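Local coordinates for probable oxidoreductase protein (Rhizobium etli, PDB 4FB5) that is of unsettled substrate but probably works as a nucleotide-binding oxidoreductase of the GFO/IDH/MocA family, at residues T49-V54 and D330-A335; V228-V233 and A381-E386. All blocks are in the same frame, centred on the assembly; numbering follows the deposited sequence.

Interaction 1. Residues T49-V54 and D330-A335; sequences TVFGDV and DRFIPA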
ATOM      1  N   THR A  49     -27.468   1.409 -22.537  1.00 51.49           N
ATOM      2  CA  THR A  49     -27.174   2.742 -21.968  1.00 52.40           C
ATOM      3  C   THR A  49     -25.678   3.046 -21.753  1.00 52.94           C
ATOM      4  O   THR A  49     -25.217   4.136 -22.064  1.00 53.64           O
ATOM      5  CB  THR A  49     -27.885   3.011 -20.671  1.00 52.50           C
ATOM      6  OG1 THR A  49     -29.274   2.671 -20.800  1.00 53.02           O
ATOM      7  CG2 THR A  49     -27.753   4.482 -20.348  1.00 51.64           C
ATOM      8  N   VAL A  50     -24.922   2.078 -21.242  1.00 53.51           N
ATOM      9  CA  VAL A  50     -23.478   2.214 -21.122  1.00 53.37           C
ATOM     10  C   VAL A  50     -22.770   2.321 -22.481  1.00 54.51           C
ATOM     11  O   VAL A  50     -22.027   3.282 -22.729  1.00 54.95           O
ATOM     12  CB  VAL A  50     -22.871   1.016 -20.371  1.00 53.19           C
ATOM     13  CG1 VAL A  50     -21.347   1.176 -20.265  1.00 51.69           C
ATOM     14  CG2 VAL A  50     -23.487   0.902 -19.032  1.00 50.98           C
ATOM     15  N   PHE A  51     -22.976   1.318 -23.331  1.00 54.82           N
ATOM     16  CA  PHE A  51     -22.208   1.192 -24.546  1.00 56.05           C
ATOM     17  C   PHE A  51     -22.754   1.997 -25.722  1.00 58.09           C
ATOM     18  O   PHE A  51     -21.963   2.592 -26.459  1.00 58.72           O
ATOM     19  CB  PHE A  51     -22.038  -0.282 -24.930  1.00 55.67           C
ATOM     20  CG  PHE A  51     -20.862  -0.947 -24.279  1.00 54.58           C
ATOM     21  CD1 PHE A  51     -19.584  -0.788 -24.790  1.00 53.70           C
ATOM     22  CD2 PHE A  51     -21.020  -1.706 -23.130  1.00 53.14           C
ATOM     23  CE1 PHE A  51     -18.481  -1.401 -24.166  1.00 52.96           C
ATOM     24  CE2 PHE A  51     -19.928  -2.312 -22.513  1.00 50.64           C
ATOM     25  CZ  PHE A  51     -18.663  -2.158 -23.034  1.00 49.72           C
ATOM     26  N   GLY A  52     -24.076   2.007 -25.928  1.00 59.78           N
ATOM     27  CA  GLY A  52     -24.698   2.894 -26.936  1.00 61.71           C
ATOM     28  C   GLY A  52     -24.782   2.392 -28.386  1.00 63.19           C
ATOM     29  O   GLY A  52     -25.601   2.858 -29.168  1.00 63.13           O
ATOM     30  N   ASP A  53     -23.939   1.430 -28.739  1.00 64.60           N
ATOM     31  CA  ASP A  53     -23.798   0.965 -30.114  1.00 65.32           C
ATOM     32  C   ASP A  53     -24.552  -0.326 -30.362  1.00 65.70           C
ATOM     33  O   ASP A  53     -24.237  -1.064 -31.304  1.00 65.81           O
ATOM     34  CB  ASP A  53     -22.313   0.771 -30.465  1.00 65.87           C
ATOM     35  CG  ASP A  53     -21.537  -0.006 -29.379  1.00 67.73           C
ATOM     36  OD1 ASP A  53     -20.689  -0.874 -29.704  1.00 69.05           O
ATOM     37  OD2 ASP A  53     -21.773   0.267 -28.182  1.00 69.61           O
ATOM     38  N   VAL A  54     -25.550  -0.617 -29.532  1.00 65.98           N
ATOM     39  CA  VAL A  54     -26.410  -1.758 -29.826  1.00 66.43           C
ATOM     40  C   VAL A  54     -27.868  -1.609 -29.470  1.00 66.71           C
ATOM     41  O   VAL A  54     -28.304  -0.565 -29.021  1.00 66.85           O
ATOM     42  CB  VAL A  54     -25.888  -3.102 -29.280  1.00 66.86           C
ATOM     43  CG1 VAL A  54     -25.261  -3.918 -30.443  1.00 67.11           C
ATOM     44  CG2 VAL A  54     -24.972  -2.915 -28.038  1.00 65.72           C
ATOM     45  N   ASP A 330     -13.794   4.147 -20.709  1.00 42.62           N
ATOM     46  CA  ASP A 330     -14.376   5.415 -21.167  1.00 44.23           C
ATOM     47  C   ASP A 330     -15.896   5.328 -21.297  1.00 44.17           C
ATOM     48  O   ASP A 330     -16.622   6.275 -21.014  1.00 44.01           O
ATOM     49  CB  ASP A 330     -13.753   5.870 -22.494  1.00 43.94           C
ATOM     50  CG  ASP A 330     -14.062   4.928 -23.624  1.00 45.13           C
ATOM     51  OD1 ASP A 330     -14.010   3.704 -23.452  1.00 44.28           O
ATOM     52  OD2 ASP A 330     -14.360   5.417 -24.716  1.00 52.25           O
ATOM     53  N   ARG A 331     -16.409   4.186 -21.688  1.00 44.21           N
ATOM     54  CA  ARG A 331     -17.839   4.140 -21.733  1.00 45.53           C
ATOM     55  C   ARG A 331     -18.522   4.229 -20.329  1.00 44.71           C
ATOM     56  O   ARG A 331     -19.696   4.568 -20.230  1.00 45.53           O
ATOM     57  CB  ARG A 331     -18.320   2.961 -22.581  1.00 46.71           C
ATOM     58  CG  ARG A 331     -17.602   2.802 -23.947  1.00 50.61           C
ATOM     59  CD  ARG A 331     -17.960   3.858 -25.005  1.00 55.42           C
ATOM     60  NE  ARG A 331     -19.399   3.891 -25.267  1.00 60.87           N
ATOM     61  CZ  ARG A 331     -20.150   4.989 -25.168  1.00 62.35           C
ATOM     62  NH1 ARG A 331     -19.589   6.156 -24.850  1.00 63.56           N
ATOM     63  NH2 ARG A 331     -21.455   4.928 -25.396  1.00 59.86           N
ATOM     64  N   PHE A 332     -17.792   3.979 -19.244  1.00 43.41           N
ATOM     65  CA  PHE A 332     -18.408   4.076 -17.908  1.00 41.62           C
ATOM     66  C   PHE A 332     -18.240   5.410 -17.224  1.00 40.83           C
ATOM     67  O   PHE A 332     -19.150   5.877 -16.549  1.00 40.62           O
ATOM     68  CB  PHE A 332     -17.953   2.954 -16.967  1.00 41.22           C
ATOM     69  CG  PHE A 332     -18.340   1.598 -17.428  1.00 38.72           C
ATOM     70  CD1 PHE A 332     -17.617   0.962 -18.436  1.00 39.20           C
ATOM     71  CD2 PHE A 332     -19.434   0.965 -16.892  1.00 37.83           C
ATOM     72  CE1 PHE A 332     -17.986  -0.317 -18.906  1.00 36.69           C
ATOM     73  CE2 PHE A 332     -19.829  -0.298 -17.342  1.00 37.25           C
ATOM     74  CZ  PHE A 332     -19.096  -0.949 -18.345  1.00 37.60           C
ATOM     75  N   ILE A 333     -17.073   6.009 -17.373  1.00 40.11           N
ATOM     76  CA  ILE A 333     -16.780   7.244 -16.660  1.00 39.78           C
ATOM     77  C   ILE A 333     -15.788   8.115 -17.437  1.00 40.47           C
ATOM     78  O   ILE A 333     -14.785   7.646 -17.938  1.00 41.07           O
ATOM     79  CB  ILE A 333     -16.149   6.961 -15.281  1.00 39.12           C
ATOM     80  CG1 ILE A 333     -16.721   5.696 -14.639  1.00 36.56           C
ATOM     81  CG2 ILE A 333     -16.267   8.196 -14.368  1.00 39.39           C
ATOM     82  CD1 ILE A 333     -15.952   5.260 -13.429  1.00 34.20           C
ATOM     83  N   PRO A 334     -16.045   9.405 -17.526  1.00 41.26           N
ATOM     84  CA  PRO A 334     -15.014  10.154 -18.252  1.00 41.86           C
ATOM     85  C   PRO A 334     -13.862  10.715 -17.394  1.00 41.78           C
ATOM     86  O   PRO A 334     -13.115  11.539 -17.887  1.00 41.81           O
ATOM     87  CB  PRO A 334     -15.817  11.335 -18.807  1.00 42.32           C
ATOM     88  CG  PRO A 334     -16.827  11.596 -17.672  1.00 40.58           C
ATOM     89  CD  PRO A 334     -17.145  10.268 -17.056  1.00 40.76           C
ATOM     90  N   ALA A 335     -13.753  10.331 -16.124  1.00 41.58           N
ATOM     91  CA  ALA A 335     -12.636  10.787 -15.286  1.00 41.28           C
ATOM     92  C   ALA A 335     -11.780   9.613 -14.823  1.00 41.01           C
ATOM     93  O   ALA A 335     -12.318   8.583 -14.437  1.00 41.01           O
ATOM     94  CB  ALA A 335     -13.155  11.564 -14.094  1.00 41.49           C
TER
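Arg331 reaches across to the last turn of helix 47-51, where its guanidinium meets the carbonyl oxygen of Phe51. Bends at chi2 and chi3 (-72° and -57°) turn the chain toward the helix end, bringing NE and NH2 to the same oxygen. The bond from NH2 to Phe51 O is 2.6 Å long; the one from NE to Phe51 O, at 3.1 Å, is weak. Phe51 O sits close to the guanidinium plane, yet NH2 stands well above the plane of the carbonyl. Val50 O lies over one guanidinium face, 3.2 Å from NH2 and badly angled for bonding. Val50 O instead accepts a hydrogen bond from NZ of Lys38 of the second subunit, which also donates to Arg331 O. Lower down the arginine, CG lies 4.2 Å from CD1 of the Phe51 ring.

Phe332 follows with an apolar contact. Val50 CG1 stands over the centre of its ring, 3.6 Å from the centroid, a CH-pi contact; the valine places this methyl anti to its own N (chi1 180°). Ile348 of helix 344-358 and Leu340 also touch the Phe332 side chain.

Gly52, with positive phi, leaves the helix just after Phe51. Here Arg331 and that lysine meet two helix-end carbonyls that lack helical N-H partners, and would be expected to offset the negative helix end beside the apolar Val50-Phe332 contact.

Interaction 2. Residues V228-V233 and A381-E386; sequences VITDMV and AQSFHE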
ATOM      1  N   VAL A 228       1.506 -29.761 -16.026  1.00 37.42           N
ATOM      2  CA  VAL A 228       1.100 -29.327 -14.692  1.00 35.80           C
ATOM      3  C   VAL A 228       1.556 -30.337 -13.664  1.00 36.37           C
ATOM      4  O   VAL A 228       1.644 -31.508 -13.979  1.00 35.97           O
ATOM      5  CB  VAL A 228      -0.445 -29.110 -14.537  1.00 35.43           C
ATOM      6  CG1 VAL A 228      -0.965 -28.069 -15.546  1.00 34.17           C
ATOM      7  CG2 VAL A 228      -1.247 -30.421 -14.628  1.00 34.40           C
ATOM      8  N   ILE A 229       1.897 -29.891 -12.455  1.00 36.14           N
ATOM      9  CA  ILE A 229       1.945 -30.810 -11.342  1.00 36.45           C
ATOM     10  C   ILE A 229       1.430 -30.138 -10.051  1.00 37.60           C
ATOM     11  O   ILE A 229       1.903 -29.059  -9.669  1.00 37.78           O
ATOM     12  CB  ILE A 229       3.288 -31.445 -11.101  1.00 35.66           C
ATOM     13  CG1 ILE A 229       3.169 -32.326  -9.855  1.00 36.30           C
ATOM     14  CG2 ILE A 229       4.341 -30.383 -10.800  1.00 37.37           C
ATOM     15  CD1 ILE A 229       4.101 -33.501  -9.751  1.00 37.70           C
ATOM     16  N   THR A 230       0.529 -30.843  -9.358  1.00 37.62           N
ATOM     17  CA  THR A 230      -0.320 -30.268  -8.369  1.00 37.92           C
ATOM     18  C   THR A 230      -0.123 -30.826  -6.965  1.00 38.40           C
ATOM     19  O   THR A 230      -0.014 -32.017  -6.797  1.00 38.85           O
ATOM     20  CB  THR A 230      -1.711 -30.535  -8.813  1.00 37.76           C
ATOM     21  OG1 THR A 230      -1.871 -29.963 -10.117  1.00 39.11           O
ATOM     22  CG2 THR A 230      -2.708 -29.920  -7.871  1.00 38.16           C
ATOM     23  N   ASP A 231      -0.054 -29.947  -5.967  1.00 38.77           N
ATOM     24  CA  ASP A 231      -0.191 -30.326  -4.563  1.00 39.43           C
ATOM     25  C   ASP A 231      -1.534 -29.760  -4.106  1.00 39.73           C
ATOM     26  O   ASP A 231      -1.924 -28.670  -4.529  1.00 39.52           O
ATOM     27  CB  ASP A 231       0.955 -29.792  -3.696  1.00 38.96           C
ATOM     28  CG  ASP A 231       0.985 -30.452  -2.324  1.00 41.91           C
ATOM     29  OD1 ASP A 231       0.175 -31.394  -2.133  1.00 46.47           O
ATOM     30  OD2 ASP A 231       1.777 -30.057  -1.426  1.00 42.64           O
HETATM   31  N   MSE A 232      -2.274 -30.518  -3.301  1.00 40.29           N
HETATM   32  CA  MSE A 232      -3.643 -30.102  -2.925  1.00 40.66           C
HETATM   33  C   MSE A 232      -3.847 -30.207  -1.458  1.00 39.37           C
HETATM   34  O   MSE A 232      -3.287 -31.110  -0.853  1.00 38.32           O
HETATM   35  CB  MSE A 232      -4.697 -30.913  -3.646  1.00 41.13           C
HETATM   36  CG  MSE A 232      -5.116 -30.177  -4.832  1.00 47.28           C
HETATM   37 SE   MSE A 232      -6.288 -31.215  -5.882  1.00 66.70          SE
HETATM   38  CE  MSE A 232      -7.558 -29.905  -6.526  1.00 62.65           C
ATOM     39  N   VAL A 233      -4.606 -29.270  -0.877  1.00 38.07           N
ATOM     40  CA  VAL A 233      -4.865 -29.317   0.574  1.00 36.69           C
ATOM     41  C   VAL A 233      -6.351 -29.514   0.953  1.00 35.66           C
ATOM     42  O   VAL A 233      -7.198 -28.753   0.511  1.00 34.97           O
ATOM     43  CB  VAL A 233      -4.288 -28.061   1.317  1.00 37.25           C
ATOM     44  CG1 VAL A 233      -4.162 -28.308   2.822  1.00 37.64           C
ATOM     45  CG2 VAL A 233      -2.943 -27.661   0.776  1.00 36.65           C
ATOM     46  N   ALA A 381      -6.006 -32.306 -11.216  1.00 38.91           N
ATOM     47  CA  ALA A 381      -6.439 -33.264 -10.220  1.00 38.96           C
ATOM     48  C   ALA A 381      -5.698 -34.616 -10.397  1.00 39.72           C
ATOM     49  O   ALA A 381      -5.127 -35.222  -9.431  1.00 39.15           O
ATOM     50  CB  ALA A 381      -7.898 -33.449 -10.305  1.00 37.70           C
ATOM     51  N   GLN A 382      -5.668 -35.070 -11.641  1.00 40.03           N
ATOM     52  CA  GLN A 382      -5.034 -36.326 -11.915  1.00 41.08           C
ATOM     53  C   GLN A 382      -3.615 -36.150 -11.441  1.00 40.86           C
ATOM     54  O   GLN A 382      -3.068 -36.956 -10.646  1.00 41.32           O
ATOM     55  CB  GLN A 382      -5.082 -36.631 -13.410  1.00 42.12           C
ATOM     56  CG  GLN A 382      -4.388 -37.924 -13.722  1.00 45.06           C
ATOM     57  CD  GLN A 382      -4.419 -38.319 -15.209  1.00 49.14           C
ATOM     58  OE1 GLN A 382      -4.563 -37.474 -16.112  1.00 45.73           O
ATOM     59  NE2 GLN A 382      -4.217 -39.626 -15.461  1.00 48.60           N
ATOM     60  N   SER A 383      -3.035 -35.047 -11.887  1.00 39.46           N
ATOM     61  CA  SER A 383      -1.703 -34.741 -11.518  1.00 38.53           C
ATOM     62  C   SER A 383      -1.417 -34.980 -10.049  1.00 38.38           C
ATOM     63  O   SER A 383      -0.270 -35.272  -9.705  1.00 39.92           O
ATOM     64  CB  SER A 383      -1.413 -33.314 -11.913  1.00 38.84           C
ATOM     65  OG  SER A 383      -0.175 -32.914 -11.390  1.00 39.29           O
ATOM     66  N   PHE A 384      -2.421 -34.867  -9.175  1.00 37.93           N
ATOM     67  CA  PHE A 384      -2.179 -34.891  -7.722  1.00 37.70           C
ATOM     68  C   PHE A 384      -2.345 -36.270  -7.203  1.00 39.11           C
ATOM     69  O   PHE A 384      -1.594 -36.755  -6.343  1.00 39.47           O
ATOM     70  CB  PHE A 384      -3.173 -33.981  -6.973  1.00 37.93           C
ATOM     71  CG  PHE A 384      -3.191 -34.192  -5.474  1.00 32.58           C
ATOM     72  CD1 PHE A 384      -2.126 -33.796  -4.695  1.00 31.31           C
ATOM     73  CD2 PHE A 384      -4.261 -34.812  -4.858  1.00 28.95           C
ATOM     74  CE1 PHE A 384      -2.127 -33.991  -3.301  1.00 30.72           C
ATOM     75  CE2 PHE A 384      -4.265 -35.030  -3.474  1.00 28.01           C
ATOM     76  CZ  PHE A 384      -3.197 -34.627  -2.695  1.00 27.60           C
ATOM     77  N   HIS A 385      -3.391 -36.906  -7.696  1.00 40.88           N
ATOM     78  CA  HIS A 385      -3.663 -38.288  -7.309  1.00 41.99           C
ATOM     79  C   HIS A 385      -2.594 -39.276  -7.808  1.00 42.28           C
ATOM     80  O   HIS A 385      -2.184 -40.188  -7.071  1.00 41.91           O
ATOM     81  CB  HIS A 385      -5.080 -38.645  -7.714  1.00 41.72           C
ATOM     82  CG  HIS A 385      -6.092 -37.975  -6.844  1.00 43.75           C
ATOM     83  ND1 HIS A 385      -6.150 -38.186  -5.475  1.00 44.80           N
ATOM     84  CD2 HIS A 385      -7.053 -37.062  -7.132  1.00 44.61           C
ATOM     85  CE1 HIS A 385      -7.116 -37.440  -4.963  1.00 47.46           C
ATOM     86  NE2 HIS A 385      -7.678 -36.747  -5.946  1.00 46.56           N
ATOM     87  N   GLU A 386      -2.086 -39.035  -9.020  1.00 42.84           N
ATOM     88  CA  GLU A 386      -0.990 -39.848  -9.567  1.00 42.99           C
ATOM     89  C   GLU A 386       0.404 -39.357  -9.153  1.00 43.23           C
ATOM     90  O   GLU A 386       1.391 -39.937  -9.565  1.00 43.46           O
ATOM     91  CB  GLU A 386      -1.114 -39.975 -11.089  1.00 42.46           C
ATOM     92  CG  GLU A 386      -2.222 -40.932 -11.507  1.00 43.22           C
ATOM     93  CD  GLU A 386      -2.607 -40.778 -12.959  1.00 50.52           C
ATOM     94  OE1 GLU A 386      -1.714 -40.425 -13.793  1.00 51.25           O
ATOM     95  OE2 GLU A 386      -3.813 -40.994 -13.277  1.00 51.36           O
TER
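A helix laid across a beta-sheet, the packing of the alpha+beta C-terminal domain of the GFO/IDH/MocA family, brings Ser383 and Phe384 onto strand 228-233. The two segments' axes come within 6.4 Å and cross at -68°. Ser383 directs OG at the strand backbone and accepts the N-H of Thr230, with N to OG 3.0 Å. Its CB meanwhile lies 4.0 Å from Val228 CG2. Thr230 turns its own hydroxyl to the helix, where OG1 bonds Met380 O one residue before the segment.

Phe384 extends its ring along the strand, with CG anti to the backbone N (chi1 167°). The edge of the ring faces Thr230 O, 3.5 Å from CD1. Over one face sits CB of Met232, a selenomethionine, 3.8 Å from the ring centroid and almost on its normal; SE lies obliquely at 4.8 Å from that centroid, a Met-aromatic contact. Asp231 OD1 comes within 3.7 Å of Phe384 CE1, its carboxylate only 23° from the ring plane, but its salt bridge goes to Arg260 of the third subunit.

Around the ring, His252 meets Phe384 edge-to-face and Leu207 of helix 206-221 touches Met232. Strand 225-233 itself lies between strand 254-261, paired through Ile229 and Asp231, and the short strand 390-391, which joins at Val228.

In the fold
From the N terminus the chain enters the parallel Rossmann sheet and soon reaches helix 47-51, the first half of interaction 1. It completes that sheet, passes into the large mixed sheet at strand 175-183, and at strand 225-233 meets the first half of interaction 2. Interaction 1 closes only at helix 329-332, after strand 316-321; interaction 2 closes later, near the end of helix 367-385. The two loops therefore cross. Interaction 1 ties the Rossmann part to the short, weakly bonded helix 329-332, beside the second subunit; interaction 2 binds the mixed sheet to the C-terminal helix, beside the third. Their centres lie 44 Å apart, on opposite sides of the chain's centre.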